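Local coordinates for CbsA (Xanthomonas oryzae pv. oryzae, PDB 5XYH), which hydrolyses 1,4-beta-glucosidic bonds of cellulose as a family 6 exoglucanase, probably releasing cellobiose from chain ends, and serves as a cell-wall-degrading enzyme of the rice blight pathogen, at residues L250-Y263 and G313-D326. Residues are numbered along the deposited sequence; the frame is centred on the assembly and turned at random.
Sequences LTIGGQPISSSTFY and GNDVNTYVNSGRVD
The backbone of 250-263 runs past the start of helix 316-323: Ile252 lies by Asp315, Ile257 by Val316 (CA to CA 5.0 Å) and Ser260 by Asn317. Strands 251-252 and 255-256 form a small beta hairpin, closed by a type I' turn from Ile252 to Gln255 with glycines at its two central positions. A 3-10 segment, 257-259, follows. Asp315 is the N-cap of the helix, and its OD2 accepts from Thr318 N. A water links the hairpin to the first turn of the helix, donating to Ile252 O and accepting from Val316 N.

Val316 CG1 packs against the hairpin backbone near Gln255 O and Ile252 O. Ile252 sets CD1 over one face of the Tyr319 ring, 3.6 Å from the ring centroid, a CH-pi contact. Leu250 CD2 meets the phenol end of the same ring. Val320 puts CG2 against Ile257 CB and CG1 against Tyr263 CE2. Asn317 OD1 accepts a nearly straight bond from Thr261 N (2.8 Å, 169°). A second water joins Phe262 N to Asn321 OD1.

The Arg324 guanidinium lies flat on Phe262, with planes 10° apart and CZ 3.8 Å from the ring centroid. This is a cation-pi stack, and Arg324 CD also touches the ring face. The chain is extended from CG to NE (chi2 -177°) and crosses the Phe262 ring at a slant, which carries CD and the guanidinium over the same face. In the guanidinium plane, NE and NH2 both grip Asn321 OD1, while NH1 reaches Asp326 O at 2.8 Å. These bonds hold the group flat and fix its rotation.

The contact is peripheral; its centre lies about 27 Å from the centre of the chain. It joins two excursions from the family 6 barrel: the hairpin region lies between strands 229-232 and 292-296, and helix 316-323 between strands 292-296 and 347-351. The Asp326 carboxylate forms a salt bridge with Arg328, and Phe269 stacks on Tyr263.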
ATOM      1  N   LEU A 250      -2.412 -24.820 -14.834  1.00 17.38           N
ATOM      2  CA  LEU A 250      -3.436 -25.512 -15.599  1.00 17.65           C
ATOM      3  C   LEU A 250      -3.282 -25.184 -17.079  1.00 18.21           C
ATOM      4  O   LEU A 250      -3.162 -24.014 -17.448  1.00 18.19           O
ATOM      5  CB  LEU A 250      -4.809 -25.081 -15.099  1.00 17.11           C
ATOM      6  CG  LEU A 250      -6.010 -25.544 -15.915  1.00 18.79           C
ATOM      7  CD1 LEU A 250      -6.205 -27.053 -15.696  1.00 19.28           C
ATOM      8  CD2 LEU A 250      -7.246 -24.748 -15.515  1.00 17.99           C
ATOM      9  N   THR A 251      -3.268 -26.207 -17.930  1.00 18.73           N
ATOM     10  CA  THR A 251      -3.057 -25.978 -19.356  1.00 18.57           C
ATOM     11  C   THR A 251      -4.370 -26.066 -20.109  1.00 19.68           C
ATOM     12  O   THR A 251      -5.230 -26.892 -19.796  1.00 19.80           O
ATOM     13  CB  THR A 251      -2.053 -26.954 -19.977  1.00 19.69           C
ATOM     14  OG1 THR A 251      -2.637 -28.262 -20.084  1.00 20.45           O
ATOM     15  CG2 THR A 251      -0.754 -26.998 -19.169  1.00 19.62           C
ATOM     16  N   ILE A 252      -4.523 -25.179 -21.090  1.00 19.13           N
ATOM     17  CA  ILE A 252      -5.652 -25.183 -22.007  1.00 19.11           C
ATOM     18  C   ILE A 252      -5.090 -24.885 -23.386  1.00 18.98           C
ATOM     19  O   ILE A 252      -4.294 -23.953 -23.542  1.00 18.89           O
ATOM     20  CB  ILE A 252      -6.710 -24.139 -21.610  1.00 18.56           C
ATOM     21  CG1 ILE A 252      -7.249 -24.441 -20.219  1.00 20.21           C
ATOM     22  CG2 ILE A 252      -7.842 -24.101 -22.627  1.00 20.06           C
ATOM     23  CD1 ILE A 252      -7.895 -23.248 -19.595  1.00 20.79           C
ATOM     24  N   GLY A 253      -5.479 -25.676 -24.380  1.00 19.93           N
ATOM     25  CA  GLY A 253      -4.842 -25.550 -25.676  1.00 19.64           C
ATOM     26  C   GLY A 253      -3.341 -25.714 -25.617  1.00 19.49           C
ATOM     27  O   GLY A 253      -2.616 -25.094 -26.408  1.00 19.96           O
ATOM     28  N   GLY A 254      -2.846 -26.511 -24.672  1.00 19.69           N
ATOM     29  CA  GLY A 254      -1.434 -26.794 -24.590  1.00 20.02           C
ATOM     30  C   GLY A 254      -0.603 -25.729 -23.917  1.00 19.69           C
ATOM     31  O   GLY A 254       0.628 -25.826 -23.944  1.00 19.08           O
ATOM     32  N   GLN A 255      -1.229 -24.718 -23.312  1.00 18.41           N
ATOM     33  CA  GLN A 255      -0.482 -23.631 -22.693  1.00 18.99           C
ATOM     34  C   GLN A 255      -1.019 -23.361 -21.295  1.00 18.41           C
ATOM     35  O   GLN A 255      -2.233 -23.462 -21.065  1.00 17.69           O
ATOM     36  CB  GLN A 255      -0.563 -22.336 -23.519  1.00 19.96           C
ATOM     37  CG  GLN A 255      -0.006 -22.434 -24.940  1.00 21.79           C
ATOM     38  CD  GLN A 255       1.480 -22.722 -24.981  1.00 24.58           C
ATOM     39  OE1 GLN A 255       2.241 -22.308 -24.098  1.00 26.40           O
ATOM     40  NE2 GLN A 255       1.908 -23.440 -26.019  1.00 26.29           N
ATOM     41  N   PRO A 256      -0.146 -23.008 -20.349  1.00 17.47           N
ATOM     42  CA  PRO A 256      -0.609 -22.722 -18.985  1.00 17.32           C
ATOM     43  C   PRO A 256      -1.337 -21.393 -18.935  1.00 16.55           C
ATOM     44  O   PRO A 256      -0.974 -20.442 -19.627  1.00 16.01           O
ATOM     45  CB  PRO A 256       0.691 -22.667 -18.178  1.00 16.75           C
ATOM     46  CG  PRO A 256       1.704 -22.190 -19.158  1.00 17.83           C
ATOM     47  CD  PRO A 256       1.310 -22.820 -20.486  1.00 18.94           C
ATOM     48  N   ILE A 257      -2.358 -21.318 -18.076  1.00 15.95           N
ATOM     49  CA  ILE A 257      -3.141 -20.092 -18.005  1.00 15.43           C
ATOM     50  C   ILE A 257      -2.301 -18.924 -17.517  1.00 15.96           C
ATOM     51  O   ILE A 257      -2.662 -17.769 -17.757  1.00 15.60           O
ATOM     52  CB  ILE A 257      -4.391 -20.270 -17.129  1.00 15.29           C
ATOM     53  CG1 ILE A 257      -4.013 -20.721 -15.713  1.00 15.43           C
ATOM     54  CG2 ILE A 257      -5.375 -21.233 -17.809  1.00 17.33           C
ATOM     55  CD1 ILE A 257      -5.164 -20.592 -14.737  1.00 15.59           C
ATOM     56  N   SER A 258      -1.178 -19.198 -16.839  1.00 16.14           N
ATOM     57  CA  SER A 258      -0.252 -18.137 -16.460  1.00 15.67           C
ATOM     58  C   SER A 258       0.290 -17.395 -17.672  1.00 15.67           C
ATOM     59  O   SER A 258       0.750 -16.255 -17.534  1.00 14.97           O
ATOM     60  CB  SER A 258       0.911 -18.720 -15.663  1.00 16.30           C
ATOM     61  OG  SER A 258       1.629 -19.638 -16.476  1.00 15.95           O
ATOM     62  N   SER A 259       0.247 -18.014 -18.853  1.00 15.75           N
ATOM     63  CA  SER A 259       0.736 -17.400 -20.078  1.00 15.52           C
ATOM     64  C   SER A 259      -0.334 -16.596 -20.798  1.00 16.34           C
ATOM     65  O   SER A 259      -0.076 -16.099 -21.902  1.00 16.58           O
ATOM     66  CB  SER A 259       1.286 -18.466 -21.024  1.00 16.17           C
ATOM     67  OG  SER A 259       0.221 -19.154 -21.666  1.00 17.61           O
ATOM     68  N   SER A 260      -1.523 -16.462 -20.215  1.00 15.56           N
ATOM     69  CA  SER A 260      -2.533 -15.585 -20.795  1.00 15.12           C
ATOM     70  C   SER A 260      -1.997 -14.163 -20.906  1.00 15.39           C
ATOM     71  O   SER A 260      -1.035 -13.774 -20.229  1.00 14.66           O
ATOM     72  CB  SER A 260      -3.794 -15.578 -19.934  1.00 15.37           C
ATOM     73  OG  SER A 260      -3.452 -15.190 -18.608  1.00 14.47           O
ATOM     74  N   THR A 261      -2.668 -13.366 -21.751  1.00 15.47           N
ATOM     75  CA  THR A 261      -2.303 -11.961 -21.910  1.00 15.79           C
ATOM     76  C   THR A 261      -2.284 -11.237 -20.571  1.00 14.80           C
ATOM     77  O   THR A 261      -1.343 -10.500 -20.271  1.00 14.96           O
ATOM     78  CB  THR A 261      -3.274 -11.259 -22.865  1.00 15.75           C
ATOM     79  OG1 THR A 261      -3.127 -11.795 -24.192  1.00 16.39           O
ATOM     80  CG2 THR A 261      -2.979  -9.780 -22.900  1.00 15.12           C
ATOM     81  N   PHE A 262      -3.295 -11.473 -19.734  1.00 14.99           N
ATOM     82  CA  PHE A 262      -3.418 -10.727 -18.484  1.00 14.04           C
ATOM     83  C   PHE A 262      -2.249 -10.987 -17.541  1.00 14.71           C
ATOM     84  O   PHE A 262      -1.818 -10.078 -16.821  1.00 13.54           O
ATOM     85  CB  PHE A 262      -4.735 -11.068 -17.793  1.00 14.02           C
ATOM     86  CG  PHE A 262      -5.016 -10.233 -16.568  1.00 13.73           C
ATOM     87  CD1 PHE A 262      -5.286  -8.871 -16.685  1.00 14.02           C
ATOM     88  CD2 PHE A 262      -5.025 -10.815 -15.299  1.00 14.39           C
ATOM     89  CE1 PHE A 262      -5.556  -8.088 -15.550  1.00 14.14           C
ATOM     90  CE2 PHE A 262      -5.289 -10.055 -14.157  1.00 13.44           C
ATOM     91  CZ  PHE A 262      -5.562  -8.691 -14.282  1.00 14.64           C
ATOM     92  N   TYR A 263      -1.734 -12.220 -17.503  1.00 13.78           N
ATOM     93  CA  TYR A 263      -0.666 -12.510 -16.553  1.00 14.41           C
ATOM     94  C   TYR A 263       0.722 -12.483 -17.180  1.00 15.34           C
ATOM     95  O   TYR A 263       1.699 -12.298 -16.448  1.00 16.28           O
ATOM     96  CB  TYR A 263      -0.912 -13.862 -15.850  1.00 14.58           C
ATOM     97  CG  TYR A 263      -2.112 -13.830 -14.927  1.00 14.54           C
ATOM     98  CD1 TYR A 263      -2.150 -12.972 -13.827  1.00 14.95           C
ATOM     99  CD2 TYR A 263      -3.222 -14.620 -15.176  1.00 14.45           C
ATOM    100  CE1 TYR A 263      -3.260 -12.915 -12.997  1.00 14.38           C
ATOM    101  CE2 TYR A 263      -4.344 -14.569 -14.349  1.00 14.77           C
ATOM    102  CZ  TYR A 263      -4.357 -13.722 -13.259  1.00 15.02           C
ATOM    103  OH  TYR A 263      -5.474 -13.677 -12.430  1.00 13.84           O
ATOM    104  N   GLY A 313     -13.649 -21.763 -20.995  1.00 19.38           N
ATOM    105  CA  GLY A 313     -13.113 -21.292 -22.257  1.00 19.95           C
ATOM    106  C   GLY A 313     -12.112 -22.292 -22.795  1.00 20.67           C
ATOM    107  O   GLY A 313     -11.413 -22.985 -22.068  1.00 20.33           O
ATOM    108  N   ASN A 314     -12.037 -22.368 -24.123  1.00 21.01           N
ATOM    109  CA  ASN A 314     -11.201 -23.350 -24.789  1.00 20.76           C
ATOM    110  C   ASN A 314      -9.827 -22.798 -25.163  1.00 21.36           C
ATOM    111  O   ASN A 314      -9.081 -23.454 -25.894  1.00 21.06           O
ATOM    112  CB  ASN A 314     -11.939 -23.880 -26.020  1.00 23.95           C
ATOM    113  CG  ASN A 314     -11.410 -25.215 -26.470  1.00 26.05           C
ATOM    114  OD1 ASN A 314     -11.004 -26.041 -25.650  1.00 28.61           O
ATOM    115  ND2 ASN A 314     -11.413 -25.446 -27.781  1.00 26.96           N
ATOM    116  N   ASP A 315      -9.463 -21.626 -24.650  1.00 19.67           N
ATOM    117  CA  ASP A 315      -8.126 -21.066 -24.824  1.00 18.82           C
ATOM    118  C   ASP A 315      -7.783 -20.283 -23.557  1.00 17.46           C
ATOM    119  O   ASP A 315      -8.678 -19.868 -22.821  1.00 17.59           O
ATOM    120  CB  ASP A 315      -8.063 -20.174 -26.072  1.00 18.77           C
ATOM    121  CG  ASP A 315      -8.915 -18.921 -25.925  1.00 19.15           C
ATOM    122  OD1 ASP A 315     -10.120 -18.962 -26.253  1.00 19.27           O
ATOM    123  OD2 ASP A 315      -8.375 -17.906 -25.430  1.00 18.71           O
ATOM    124  N   VAL A 316      -6.486 -20.071 -23.297  1.00 17.98           N
ATOM    125  CA  VAL A 316      -6.119 -19.534 -21.978  1.00 18.55           C
ATOM    126  C   VAL A 316      -6.666 -18.127 -21.778  1.00 17.41           C
ATOM    127  O   VAL A 316      -7.027 -17.751 -20.653  1.00 16.17           O
ATOM    128  CB  VAL A 316      -4.590 -19.571 -21.729  1.00 17.29           C
ATOM    129  CG1 VAL A 316      -4.104 -21.006 -21.614  1.00 17.66           C
ATOM    130  CG2 VAL A 316      -3.804 -18.806 -22.796  1.00 18.55           C
ATOM    131  N   ASN A 317      -6.750 -17.326 -22.842  1.00 17.50           N
ATOM    132  CA  ASN A 317      -7.253 -15.965 -22.669  1.00 16.85           C
ATOM    133  C   ASN A 317      -8.740 -15.966 -22.336  1.00 16.80           C
ATOM    134  O   ASN A 317      -9.173 -15.293 -21.393  1.00 15.72           O
ATOM    135  CB  ASN A 317      -6.980 -15.132 -23.921  1.00 17.47           C
ATOM    136  CG  ASN A 317      -5.540 -14.689 -24.010  1.00 17.75           C
ATOM    137  OD1 ASN A 317      -4.829 -14.655 -23.002  1.00 17.23           O
ATOM    138  ND2 ASN A 317      -5.103 -14.320 -25.211  1.00 19.39           N
ATOM    139  N   THR A 318      -9.543 -16.707 -23.106  1.00 17.15           N
ATOM    140  CA  THR A 318     -10.968 -16.776 -22.796  1.00 17.15           C
ATOM    141  C   THR A 318     -11.174 -17.271 -21.375  1.00 16.96           C
ATOM    142  O   THR A 318     -11.980 -16.713 -20.623  1.00 16.41           O
ATOM    143  CB  THR A 318     -11.691 -17.686 -23.791  1.00 18.22           C
ATOM    144  OG1 THR A 318     -11.509 -17.184 -25.119  1.00 18.73           O
ATOM    145  CG2 THR A 318     -13.188 -17.752 -23.484  1.00 18.69           C
ATOM    146  N   TYR A 319     -10.420 -18.301 -20.989  1.00 16.47           N
ATOM    147  CA  TYR A 319     -10.566 -18.897 -19.663  1.00 17.18           C
ATOM    148  C   TYR A 319     -10.233 -17.899 -18.568  1.00 15.57           C
ATOM    149  O   TYR A 319     -11.045 -17.653 -17.675  1.00 16.32           O
ATOM    150  CB  TYR A 319      -9.667 -20.124 -19.551  1.00 17.29           C
ATOM    151  CG  TYR A 319      -9.920 -20.981 -18.322  1.00 18.44           C
ATOM    152  CD1 TYR A 319     -10.862 -22.007 -18.345  1.00 19.10           C
ATOM    153  CD2 TYR A 319      -9.189 -20.794 -17.151  1.00 18.26           C
ATOM    154  CE1 TYR A 319     -11.081 -22.805 -17.221  1.00 19.10           C
ATOM    155  CE2 TYR A 319      -9.403 -21.582 -16.030  1.00 17.17           C
ATOM    156  CZ  TYR A 319     -10.349 -22.586 -16.068  1.00 18.74           C
ATOM    157  OH  TYR A 319     -10.558 -23.380 -14.957  1.00 18.04           O
ATOM    158  N   VAL A 320      -9.034 -17.314 -18.628  1.00 16.20           N
ATOM    159  CA  VAL A 320      -8.582 -16.373 -17.603  1.00 15.64           C
ATOM    160  C   VAL A 320      -9.510 -15.164 -17.538  1.00 15.50           C
ATOM    161  O   VAL A 320      -9.945 -14.751 -16.454  1.00 15.31           O
ATOM    162  CB  VAL A 320      -7.121 -15.961 -17.876  1.00 15.15           C
ATOM    163  CG1 VAL A 320      -6.765 -14.649 -17.169  1.00 14.35           C
ATOM    164  CG2 VAL A 320      -6.165 -17.087 -17.457  1.00 14.64           C
ATOM    165  N   ASN A 321      -9.842 -14.586 -18.700  1.00 15.25           N
ATOM    166  CA  ASN A 321     -10.701 -13.398 -18.710  1.00 16.00           C
ATOM    167  C   ASN A 321     -12.122 -13.710 -18.249  1.00 16.24           C
ATOM    168  O   ASN A 321     -12.800 -12.830 -17.715  1.00 16.18           O
ATOM    169  CB  ASN A 321     -10.728 -12.753 -20.103  1.00 14.94           C
ATOM    170  CG  ASN A 321      -9.380 -12.208 -20.515  1.00 16.43           C
ATOM    171  OD1 ASN A 321      -8.531 -11.916 -19.663  1.00 15.09           O
ATOM    172  ND2 ASN A 321      -9.166 -12.062 -21.826  1.00 17.03           N
ATOM    173  N   SER A 322     -12.597 -14.941 -18.448  1.00 16.83           N
ATOM    174  CA  SER A 322     -13.902 -15.277 -17.894  1.00 16.91           C
ATOM    175  C   SER A 322     -13.859 -15.348 -16.376  1.00 17.36           C
ATOM    176  O   SER A 322     -14.838 -14.986 -15.715  1.00 18.20           O
ATOM    177  CB  SER A 322     -14.402 -16.610 -18.458  1.00 18.03           C
ATOM    178  OG  SER A 322     -13.729 -17.707 -17.869  1.00 18.17           O
ATOM    179  N   GLY A 323     -12.739 -15.782 -15.800  1.00 15.97           N
ATOM    180  CA  GLY A 323     -12.729 -16.121 -14.388  1.00 16.32           C
ATOM    181  C   GLY A 323     -12.068 -15.152 -13.427  1.00 15.70           C
ATOM    182  O   GLY A 323     -12.378 -15.164 -12.229  1.00 16.02           O
ATOM    183  N   ARG A 324     -11.147 -14.323 -13.910  1.00 15.59           N
ATOM    184  CA  ARG A 324     -10.428 -13.432 -13.008  1.00 14.16           C
ATOM    185  C   ARG A 324     -11.378 -12.423 -12.378  1.00 14.69           C
ATOM    186  O   ARG A 324     -12.236 -11.837 -13.056  1.00 14.49           O
ATOM    187  CB  ARG A 324      -9.295 -12.716 -13.747  1.00 14.18           C
ATOM    188  CG  ARG A 324      -9.690 -11.873 -14.964  1.00 13.97           C
ATOM    189  CD  ARG A 324      -8.406 -11.311 -15.592  1.00 14.10           C
ATOM    190  NE  ARG A 324      -8.533 -10.760 -16.948  1.00 13.74           N
ATOM    191  CZ  ARG A 324      -8.648  -9.463 -17.219  1.00 14.24           C
ATOM    192  NH1 ARG A 324      -8.690  -8.592 -16.224  1.00 14.05           N
ATOM    193  NH2 ARG A 324      -8.736  -9.036 -18.482  1.00 14.30           N
ATOM    194  N   VAL A 325     -11.237 -12.225 -11.064  1.00 14.43           N
ATOM    195  CA  VAL A 325     -12.053 -11.200 -10.427  1.00 13.95           C
ATOM    196  C   VAL A 325     -11.400  -9.827 -10.593  1.00 13.45           C
ATOM    197  O   VAL A 325     -12.097  -8.817 -10.661  1.00 13.51           O
ATOM    198  CB  VAL A 325     -12.331 -11.543  -8.949  1.00 14.34           C
ATOM    199  CG1 VAL A 325     -13.098 -12.863  -8.859  1.00 15.35           C
ATOM    200  CG2 VAL A 325     -11.039 -11.615  -8.120  1.00 13.89           C
ATOM    201  N   ASP A 326     -10.071  -9.764 -10.686  1.00 13.25           N
ATOM    202  CA  ASP A 326      -9.391  -8.524 -11.067  1.00 13.63           C
ATOM    203  C   ASP A 326      -9.717  -8.197 -12.528  1.00 13.17           C
ATOM    204  O   ASP A 326      -9.221  -8.858 -13.444  1.00 14.00           O
ATOM    205  CB  ASP A 326      -7.883  -8.680 -10.849  1.00 13.29           C
ATOM    206  CG  ASP A 326      -7.119  -7.361 -11.005  1.00 13.30           C
ATOM    207  OD1 ASP A 326      -7.579  -6.475 -11.772  1.00 12.86           O
ATOM    208  OD2 ASP A 326      -6.056  -7.217 -10.361  1.00 13.01           O
TER
HETATM  209  O   HOH W   1      -4.822 -21.704 -24.950  1.00 17.63           O
HETATM  210  O   HOH W   2      -5.888 -12.667 -20.574  1.00 14.78           O